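APL1 (Anopheles gambiae, PDB 3O6N) is a leucine-rich repeat protein of the malaria mosquito that probably regulates complement-like immunity as a heterodimer with LRIM1. Local coordinates at residues V22-H27 with T51-T56; V35-E40 with P61-D66; S55-L60 with N77-E82. One frame throughout, in Å; residues are numbered along the deposited sequence.

Contact 1 of 3, residues V22-H27 with T51-T56; sequences VFYDVH and TFKNST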
loop_
_atom_site.group_PDB
_atom_site.type_symbol
_atom_site.label_atom_id
_atom_site.label_comp_id
_atom_site.label_asym_id
_atom_site.label_seq_id
_atom_site.Cartn_x
_atom_site.Cartn_y
_atom_site.Cartn_z
ATOM N N VAL A 22 31.708 -9.028 -6.975
ATOM C CA VAL A 22 31.508 -8.429 -5.665
ATOM C C VAL A 22 32.742 -7.641 -5.231
ATOM O O VAL A 22 33.824 -8.205 -5.055
ATOM C CB VAL A 22 31.188 -9.501 -4.602
ATOM C CG1 VAL A 22 30.940 -8.849 -3.249
ATOM C CG2 VAL A 22 29.989 -10.331 -5.034
ATOM N N PHE A 23 32.574 -6.329 -5.081
ATOM C CA PHE A 23 33.636 -5.472 -4.568
ATOM C C PHE A 23 33.611 -5.511 -3.049
ATOM O O PHE A 23 32.539 -5.544 -2.440
ATOM C CB PHE A 23 33.455 -4.027 -5.039
ATOM C CG PHE A 23 33.640 -3.834 -6.519
ATOM C CD1 PHE A 23 34.905 -3.848 -7.080
ATOM C CD2 PHE A 23 32.548 -3.608 -7.343
ATOM C CE1 PHE A 23 35.079 -3.665 -8.437
ATOM C CE2 PHE A 23 32.714 -3.421 -8.702
ATOM C CZ PHE A 23 33.983 -3.446 -9.251
ATOM N N TYR A 24 34.792 -5.503 -2.442
ATOM C CA TYR A 24 34.911 -5.507 -0.989
ATOM C C TYR A 24 35.702 -4.303 -0.489
ATOM O O TYR A 24 36.720 -3.928 -1.074
ATOM C CB TYR A 24 35.590 -6.794 -0.507
ATOM C CG TYR A 24 34.633 -7.914 -0.172
ATOM C CD1 TYR A 24 34.062 -8.009 1.091
ATOM C CD2 TYR A 24 34.308 -8.883 -1.113
ATOM C CE1 TYR A 24 33.190 -9.034 1.407
ATOM C CE2 TYR A 24 33.435 -9.913 -0.806
ATOM C CZ TYR A 24 32.879 -9.983 0.455
ATOM O OH TYR A 24 32.010 -11.003 0.768
ATOM N N ASP A 25 35.217 -3.699 0.590
ATOM C CA ASP A 25 35.961 -2.667 1.304
ATOM C C ASP A 25 36.287 -1.441 0.456
ATOM O O ASP A 25 37.379 -0.881 0.558
ATOM C CB ASP A 25 37.244 -3.258 1.889
ATOM C CG ASP A 25 36.972 -4.439 2.797
ATOM O OD1 ASP A 25 36.171 -4.286 3.741
ATOM O OD2 ASP A 25 37.543 -5.523 2.556
ATOM N N VAL A 26 35.340 -1.029 -0.379
ATOM C CA VAL A 26 35.490 0.206 -1.133
ATOM C C VAL A 26 35.105 1.360 -0.225
ATOM O O VAL A 26 34.024 1.357 0.364
ATOM C CB VAL A 26 34.581 0.233 -2.366
ATOM C CG1 VAL A 26 34.699 1.571 -3.077
ATOM C CG2 VAL A 26 34.911 -0.915 -3.300
ATOM N N HIS A 27 35.988 2.343 -0.098
ATOM C CA HIS A 27 35.696 3.493 0.748
ATOM C C HIS A 27 36.034 4.807 0.063
ATOM O O HIS A 27 37.196 5.208 -0.019
ATOM C CB HIS A 27 36.395 3.361 2.101
ATOM C CG HIS A 27 35.906 2.196 2.905
ATOM N ND1 HIS A 27 34.641 2.149 3.450
ATOM C CD2 HIS A 27 36.501 1.025 3.231
ATOM C CE1 HIS A 27 34.483 1.004 4.089
ATOM N NE2 HIS A 27 35.597 0.303 3.971
ATOM N N THR A 51 27.759 -6.023 -7.211
ATOM C CA THR A 51 27.340 -5.618 -5.880
ATOM C C THR A 51 28.545 -5.276 -5.013
ATOM O O THR A 51 29.683 -5.576 -5.368
ATOM C CB THR A 51 26.497 -6.707 -5.185
ATOM O OG1 THR A 51 25.799 -6.125 -4.080
ATOM C CG2 THR A 51 27.385 -7.826 -4.683
ATOM N N PHE A 52 28.280 -4.637 -3.879
ATOM C CA PHE A 52 29.330 -4.209 -2.968
ATOM C C PHE A 52 29.111 -4.805 -1.588
ATOM O O PHE A 52 27.973 -4.998 -1.160
ATOM C CB PHE A 52 29.345 -2.685 -2.865
ATOM C CG PHE A 52 29.784 -1.999 -4.124
ATOM C CD1 PHE A 52 31.034 -1.409 -4.206
ATOM C CD2 PHE A 52 28.954 -1.956 -5.232
ATOM C CE1 PHE A 52 31.445 -0.780 -5.367
ATOM C CE2 PHE A 52 29.361 -1.331 -6.395
ATOM C CZ PHE A 52 30.608 -0.743 -6.462
ATOM N N LYS A 53 30.205 -5.100 -0.895
ATOM C CA LYS A 53 30.130 -5.575 0.482
ATOM C C LYS A 53 31.070 -4.768 1.369
ATOM O O LYS A 53 32.198 -4.471 0.981
ATOM C CB LYS A 53 30.464 -7.066 0.561
ATOM C CG LYS A 53 29.402 -7.968 -0.048
ATOM C CD LYS A 53 28.056 -7.749 0.623
ATOM C CE LYS A 53 26.975 -8.616 -0.001
ATOM N NZ LYS A 53 25.638 -8.355 0.605
ATOM N N ASN A 54 30.591 -4.405 2.554
ATOM C CA ASN A 54 31.391 -3.637 3.497
ATOM C C ASN A 54 32.007 -2.413 2.823
ATOM O O ASN A 54 33.190 -2.119 3.001
ATOM C CB ASN A 54 32.484 -4.521 4.101
ATOM C CG ASN A 54 32.661 -4.295 5.589
ATOM O OD1 ASN A 54 32.627 -3.162 6.065
ATOM N ND2 ASN A 54 32.841 -5.380 6.333
ATOM N N SER A 55 31.195 -1.702 2.045
ATOM C CA SER A 55 31.683 -0.568 1.266
ATOM C C SER A 55 30.889 0.710 1.516
ATOM O O SER A 55 29.725 0.667 1.924
ATOM C CB SER A 55 31.657 -0.897 -0.228
ATOM O OG SER A 55 32.472 -2.018 -0.523
ATOM N N THR A 56 31.537 1.844 1.267
ATOM C CA THR A 56 30.887 3.147 1.299
ATOM C C THR A 56 31.362 3.998 0.121
ATOM O O THR A 56 32.559 4.076 -0.163
ATOM C CB THR A 56 31.176 3.903 2.610
ATOM O OG1 THR A 56 32.567 4.235 2.681
ATOM C CG2 THR A 56 30.802 3.054 3.815
#

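Contact 2 of 3, residues V35-E40 with P61-D66; sequences VYFGFE and PAALLD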
loop_
_atom_site.group_PDB
_atom_site.type_symbol
_atom_site.label_atom_id
_atom_site.label_comp_id
_atom_site.label_asym_id
_atom_site.label_seq_id
_atom_site.Cartn_x
_atom_site.Cartn_y
_atom_site.Cartn_z
ATOM N N VAL A 35 39.402 7.271 -8.342
ATOM C CA VAL A 35 39.791 5.943 -7.877
ATOM C C VAL A 35 39.677 4.955 -9.038
ATOM O O VAL A 35 39.122 5.292 -10.080
ATOM C CB VAL A 35 38.909 5.487 -6.698
ATOM C CG1 VAL A 35 39.313 4.107 -6.221
ATOM C CG2 VAL A 35 39.001 6.485 -5.556
ATOM N N TYR A 36 40.203 3.744 -8.866
ATOM C CA TYR A 36 40.193 2.750 -9.936
ATOM C C TYR A 36 39.346 1.525 -9.611
ATOM O O TYR A 36 39.392 1.005 -8.496
ATOM C CB TYR A 36 41.620 2.307 -10.263
ATOM C CG TYR A 36 42.461 3.386 -10.896
ATOM C CD1 TYR A 36 41.940 4.206 -11.889
ATOM C CD2 TYR A 36 43.769 3.597 -10.491
ATOM C CE1 TYR A 36 42.708 5.197 -12.470
ATOM C CE2 TYR A 36 44.545 4.586 -11.067
ATOM C CZ TYR A 36 44.007 5.383 -12.054
ATOM O OH TYR A 36 44.773 6.369 -12.629
ATOM N N PHE A 37 38.582 1.074 -10.604
ATOM C CA PHE A 37 37.769 -0.133 -10.493
ATOM C C PHE A 37 38.196 -1.147 -11.544
ATOM O O PHE A 37 38.457 -0.783 -12.689
ATOM C CB PHE A 37 36.278 0.197 -10.680
ATOM C CG PHE A 37 35.666 0.924 -9.518
ATOM C CD1 PHE A 37 35.218 0.227 -8.411
ATOM C CD2 PHE A 37 35.548 2.303 -9.528
ATOM C CE1 PHE A 37 34.657 0.890 -7.336
ATOM C CE2 PHE A 37 34.984 2.973 -8.457
ATOM C CZ PHE A 37 34.540 2.265 -7.358
ATOM N N GLY A 38 38.262 -2.416 -11.151
ATOM C CA GLY A 38 38.582 -3.493 -12.070
ATOM C C GLY A 38 39.955 -3.369 -12.709
ATOM O O GLY A 38 40.864 -2.752 -12.150
ATOM N N PHE A 39 40.102 -3.964 -13.889
ATOM C CA PHE A 39 41.347 -3.895 -14.649
ATOM C C PHE A 39 41.375 -2.675 -15.561
ATOM O O PHE A 39 40.337 -2.216 -16.034
ATOM C CB PHE A 39 41.532 -5.160 -15.486
ATOM C CG PHE A 39 41.770 -6.396 -14.668
ATOM C CD1 PHE A 39 43.051 -6.735 -14.257
ATOM C CD2 PHE A 39 40.717 -7.222 -14.314
ATOM C CE1 PHE A 39 43.272 -7.872 -13.504
ATOM C CE2 PHE A 39 40.932 -8.362 -13.562
ATOM C CZ PHE A 39 42.211 -8.688 -13.157
ATOM N N GLU A 40 42.572 -2.159 -15.814
ATOM C CA GLU A 40 42.733 -1.032 -16.722
ATOM C C GLU A 40 42.166 -1.374 -18.095
ATOM O O GLU A 40 41.536 -0.539 -18.740
ATOM C CB GLU A 40 44.203 -0.638 -16.840
ATOM C CG GLU A 40 44.450 0.498 -17.814
ATOM C CD GLU A 40 45.890 0.959 -17.806
ATOM O OE1 GLU A 40 46.475 1.048 -16.707
ATOM O OE2 GLU A 40 46.438 1.223 -18.897
ATOM N N PRO A 61 31.125 7.565 -8.253
ATOM C CA PRO A 61 32.063 8.048 -9.275
ATOM C C PRO A 61 31.762 7.510 -10.670
ATOM O O PRO A 61 31.208 6.423 -10.806
ATOM C CB PRO A 61 33.404 7.490 -8.794
ATOM C CG PRO A 61 33.034 6.196 -8.125
ATOM C CD PRO A 61 31.663 6.414 -7.506
ATOM N N ALA A 62 32.143 8.268 -11.693
ATOM C CA ALA A 62 32.005 7.820 -13.073
ATOM C C ALA A 62 32.933 6.643 -13.371
ATOM O O ALA A 62 32.688 5.861 -14.290
ATOM C CB ALA A 62 32.288 8.969 -14.032
ATOM N N ALA A 63 33.996 6.522 -12.582
ATOM C CA ALA A 63 35.018 5.504 -12.811
ATOM C C ALA A 63 34.465 4.082 -12.799
ATOM O O ALA A 63 34.996 3.204 -13.474
ATOM C CB ALA A 63 36.147 5.645 -11.799
ATOM N N LEU A 64 33.402 3.854 -12.032
ATOM C CA LEU A 64 32.845 2.512 -11.902
ATOM C C LEU A 64 32.333 1.978 -13.234
ATOM O O LEU A 64 32.808 0.956 -13.724
ATOM C CB LEU A 64 31.725 2.480 -10.856
ATOM C CG LEU A 64 30.958 1.162 -10.747
ATOM C CD1 LEU A 64 31.895 0.004 -10.414
ATOM C CD2 LEU A 64 29.847 1.277 -9.713
ATOM N N LEU A 65 31.360 2.674 -13.816
ATOM C CA LEU A 65 30.762 2.240 -15.075
ATOM C C LEU A 65 31.583 2.647 -16.297
ATOM O O LEU A 65 31.323 2.188 -17.410
ATOM C CB LEU A 65 29.321 2.744 -15.192
ATOM C CG LEU A 65 28.379 2.151 -14.144
ATOM C CD1 LEU A 65 26.996 2.800 -14.202
ATOM C CD2 LEU A 65 28.277 0.636 -14.307
ATOM N N ASP A 66 32.573 3.510 -16.095
ATOM C CA ASP A 66 33.520 3.808 -17.163
ATOM C C ASP A 66 34.395 2.584 -17.421
ATOM O O ASP A 66 34.867 2.373 -18.536
ATOM C CB ASP A 66 34.386 5.018 -16.808
ATOM C CG ASP A 66 33.680 6.338 -17.069
ATOM O OD1 ASP A 66 32.456 6.324 -17.318
ATOM O OD2 ASP A 66 34.351 7.391 -17.021
HETATM O O HOH W 1 38.224 2.661 -12.846
#

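Contact 3 of 3, residues S55-L60 with N77-E82; sequences STMRKL and NDLQIE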
loop_
_atom_site.group_PDB
_atom_site.type_symbol
_atom_site.label_atom_id
_atom_site.label_comp_id
_atom_site.label_asym_id
_atom_site.label_seq_id
_atom_site.Cartn_x
_atom_site.Cartn_y
_atom_site.Cartn_z
ATOM N N SER A 55 31.195 -1.702 2.045
ATOM C CA SER A 55 31.683 -0.568 1.266
ATOM C C SER A 55 30.889 0.710 1.516
ATOM O O SER A 55 29.725 0.667 1.924
ATOM C CB SER A 55 31.657 -0.897 -0.228
ATOM O OG SER A 55 32.472 -2.018 -0.523
ATOM N N THR A 56 31.537 1.844 1.267
ATOM C CA THR A 56 30.887 3.147 1.299
ATOM C C THR A 56 31.362 3.998 0.121
ATOM O O THR A 56 32.559 4.076 -0.163
ATOM C CB THR A 56 31.176 3.903 2.610
ATOM O OG1 THR A 56 32.567 4.235 2.681
ATOM C CG2 THR A 56 30.802 3.054 3.815
ATOM N N MET A 57 30.415 4.620 -0.571
ATOM C CA MET A 57 30.734 5.549 -1.645
ATOM C C MET A 57 29.859 6.782 -1.501
ATOM O O MET A 57 28.766 6.843 -2.061
ATOM C CB MET A 57 30.508 4.904 -3.014
ATOM C CG MET A 57 31.461 3.762 -3.340
ATOM S SD MET A 57 31.411 3.314 -5.086
ATOM C CE MET A 57 29.781 2.588 -5.222
ATOM N N ARG A 58 30.340 7.762 -0.744
ATOM C CA ARG A 58 29.529 8.937 -0.435
ATOM C C ARG A 58 29.202 9.740 -1.695
ATOM O O ARG A 58 28.174 10.414 -1.768
ATOM C CB ARG A 58 30.201 9.782 0.649
ATOM C CG ARG A 58 30.622 8.934 1.850
ATOM C CD ARG A 58 30.719 9.718 3.149
ATOM N NE ARG A 58 31.287 8.902 4.223
ATOM C CZ ARG A 58 30.581 8.113 5.033
ATOM N NH1 ARG A 58 29.263 8.023 4.906
ATOM N NH2 ARG A 58 31.195 7.410 5.975
ATOM N N LYS A 59 30.079 9.650 -2.690
ATOM C CA LYS A 59 29.757 10.125 -4.031
ATOM C C LYS A 59 29.994 8.989 -5.017
ATOM O O LYS A 59 31.066 8.387 -5.029
ATOM C CB LYS A 59 30.605 11.344 -4.408
ATOM C CG LYS A 59 30.411 11.797 -5.847
ATOM C CD LYS A 59 31.127 13.112 -6.134
ATOM C CE LYS A 59 30.871 13.569 -7.566
ATOM N NZ LYS A 59 31.426 14.924 -7.836
ATOM N N LEU A 60 28.987 8.682 -5.825
ATOM C CA LEU A 60 29.122 7.644 -6.841
ATOM C C LEU A 60 29.949 8.170 -8.014
ATOM O O LEU A 60 29.535 9.107 -8.693
ATOM C CB LEU A 60 27.744 7.197 -7.329
ATOM C CG LEU A 60 27.729 6.032 -8.321
ATOM C CD1 LEU A 60 28.194 4.740 -7.649
ATOM C CD2 LEU A 60 26.347 5.864 -8.921
ATOM N N ASN A 77 22.635 -0.541 -3.315
ATOM C CA ASN A 77 21.855 -0.412 -2.088
ATOM C C ASN A 77 22.733 -0.214 -0.856
ATOM O O ASN A 77 23.734 -0.913 -0.686
ATOM C CB ASN A 77 20.971 -1.645 -1.881
ATOM C CG ASN A 77 19.639 -1.536 -2.582
ATOM O OD1 ASN A 77 19.427 -0.655 -3.414
ATOM N ND2 ASN A 77 18.724 -2.436 -2.244
ATOM N N ASP A 78 22.356 0.738 -0.006
ATOM C CA ASP A 78 23.026 0.947 1.282
ATOM C C ASP A 78 24.539 1.158 1.175
ATOM O O ASP A 78 25.317 0.555 1.919
ATOM C CB ASP A 78 22.724 -0.215 2.233
ATOM C CG ASP A 78 23.188 0.058 3.652
ATOM O OD1 ASP A 78 23.218 1.238 4.057
ATOM O OD2 ASP A 78 23.521 -0.912 4.363
ATOM N N LEU A 79 24.949 2.025 0.256
ATOM C CA LEU A 79 26.361 2.357 0.082
ATOM C C LEU A 79 26.668 3.724 0.682
ATOM O O LEU A 79 27.755 4.268 0.488
ATOM C CB LEU A 79 26.731 2.349 -1.406
ATOM C CG LEU A 79 27.274 1.045 -1.998
ATOM C CD1 LEU A 79 26.465 -0.156 -1.554
ATOM C CD2 LEU A 79 27.308 1.133 -3.510
ATOM N N GLN A 80 25.697 4.276 1.404
ATOM C CA GLN A 80 25.828 5.603 2.001
ATOM C C GLN A 80 26.121 6.687 0.959
ATOM O O GLN A 80 26.893 7.610 1.205
ATOM C CB GLN A 80 26.882 5.585 3.112
ATOM C CG GLN A 80 26.555 4.565 4.204
ATOM C CD GLN A 80 27.579 4.529 5.321
ATOM O OE1 GLN A 80 27.917 5.558 5.907
ATOM N NE2 GLN A 80 28.076 3.337 5.625
ATOM N N ILE A 81 25.479 6.571 -0.200
ATOM C CA ILE A 81 25.655 7.528 -1.288
ATOM C C ILE A 81 24.873 8.806 -1.018
ATOM O O ILE A 81 23.674 8.758 -0.747
ATOM C CB ILE A 81 25.165 6.945 -2.631
ATOM C CG1 ILE A 81 25.852 5.607 -2.916
ATOM C CG2 ILE A 81 25.389 7.941 -3.777
ATOM C CD1 ILE A 81 25.414 4.968 -4.211
ATOM N N GLU A 82 25.549 9.946 -1.105
ATOM C CA GLU A 82 24.898 11.236 -0.918
ATOM C C GLU A 82 24.737 11.988 -2.232
ATOM O O GLU A 82 23.825 12.798 -2.382
ATOM C CB GLU A 82 25.686 12.094 0.067
ATOM C CG GLU A 82 25.779 11.492 1.448
ATOM C CD GLU A 82 26.640 12.316 2.379
ATOM O OE1 GLU A 82 26.444 13.550 2.437
ATOM O OE2 GLU A 82 27.518 11.728 3.044
HETATM O O HOH W 2 27.564 1.354 3.440
HETATM O O HOH W 3 27.069 9.089 3.414
#

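Contact 1 of 3, residues V22-H27 with T51-T56
F23 and F52 lie side by side as an offset stack on the inner face of two parallel strands, 22-24 and 51-53, which open the row of strands on the concave side of this leucine-rich repeat solenoid. The ring planes are 30° apart and the centroids 5.0 Å. F23 is slid along its neighbour, and its CD2 sits over one face of the F52 ring near the rim. V26 meets the same ring differently: its methyl CG2 arrives at the edge, beside CD1.

On the other face of the strands the pairs are V22 with T51 and Y24 with K53. V22 CG2 lies beside the methyl CG2 of T51 at 3.6 Å, while its CG1 reaches on to CG of K53. The Y24 ring receives CB of K53 over one face, a CH-pi contact 3.8 Å from the centroid. It is the aliphatic root of the lysine that packs here; a bend at chi2 (-58°) takes the rest of the chain away from V22-H27.

Beyond strands 22-24 and 51-53, H27 and T56 pair again in the short strands 27-28 and 56-57. The imidazole edge of H27 meets T56 through a hydrogen bond of 3.0 Å between ND1 and OG1. The S55 hydroxyl donates to K53 O from above that carbonyl's plane, while D25 N also donates to K53 O, which thus takes two donors.

Backbone bonds from F23 N to T51 O, K53 N to F23 O and T56 N to V26 O set the register of the two coils. Where this ladder is interrupted, V26 N bonds instead to S55 OG at 3.0 Å, so the buried hydroxyl gives one hydrogen bond and takes another; the phenylalanine stack adds apolar packing inside.

Contact 2 of 3, residues V35-E40 with P61-D66
F37 lies against P61, A63 and L64, at helix 63-67, and so joins strand 36-37, near the N-terminal end of the leucine-rich repeat solenoid, to the next coil. Its CB points toward P61-D66, and chi1 of -72° sets CG opposite the carbonyl carbon, which brings the ring against the backbone of A63 and L64. F37 CG is the first atom to touch, with CA and CD1 of L64 both at 4.0 Å.

From there the two sides of the ring meet different things. F37 CD1 has L64 CD1 at 3.9 Å; the L64 methyl stands over one face of the F37 ring, displaced toward the rim, in a CH-pi contact. F37 CD2 instead rests on backbone, 3.6 Å from L64 CA, and the CB of A63 is a looser neighbour. Further out, CE2 reaches CG of P61, which comes at the ring's edge, the proline side chain crossing that of F37 at about a right angle. On the other side F37 CE1 has F52 CE1 at 4.1 Å, and at the tip F37 CZ lies 4.0 Å from M57 SD. F23 packs on the ring as well, which places it in the hydrophobic interior.

No direct hydrogen bond crosses between the segments. A63 CB touches V35 O, and a single water spans the backbones: it accepts from F37 N at 2.8 Å and donates to A63 O in a weak bond of 3.3 Å.

Contact 3 of 3, residues S55-L60 with N77-E82
R58 and Q80 lie alongside each other where two successive coils of the leucine-rich repeat solenoid turn from the concave strands toward the convex side. R58 has the most surface buried by the contact, followed by L79 and Q80. The arginine chain is extended from CG to NE and runs beside the glutamine until R58 NH1 donates to Q80 OE1 at 3.0 Å. The bond is somewhat bent, with 149° at the hydrogen. The guanidinium and amide planes are 66° apart, and NH1 stands above the amide plane of Q80 instead of on a lone pair.

Two waters extend this polar network. One accepts from R58 NH1, lying in the guanidinium plane at its edge, and donates to Q80 O and E82 OE2. It thereby joins R58 to E82, whose own charged atoms are too far apart for a salt bridge. The other gathers S55 O, D78 O and the Q80 amide nitrogen, so both ends of the glutamine amide are held and its rotation is probably fixed. The methyl CG2 of T56 packs beside NE2.

L79 works from the interior side. M57 N donates to L79 O at 2.9 Å, while the L79 side chain lies next to that of M57, pointing the same way. F52 of strand 49-53 also touches both side chains. Further along, E82 N donates to R58 O at 2.7 Å, keeping the coils in step. At the inner end, where M57 bends at chi3 (-69°), M57 CE meets L79 CD2 at 3.3 Å, tighter than ordinary van der Waals contact.

All three contacts lie toward the N-terminal end of the solenoid and tie one coil to the next. Contacts 1 and 3 are about 9 Å apart between centres and share S55 and T56: the chain leaves strand 49-53 in contact 1 and passes through the short turn at N54-S55 into strand 56-57 of contact 3. Contact 2 is about 13 Å from contact 1 and 15 Å from contact 3 between centres, with its segments alternating along the chain with those of both. Side chains meet between them, with F23 CE1 3.9 Å from F37 CD1 and F52 CZ 3.6 Å from M57 CE, so strands, turns and helix 63-67 enclose one continuous hydrophobic core.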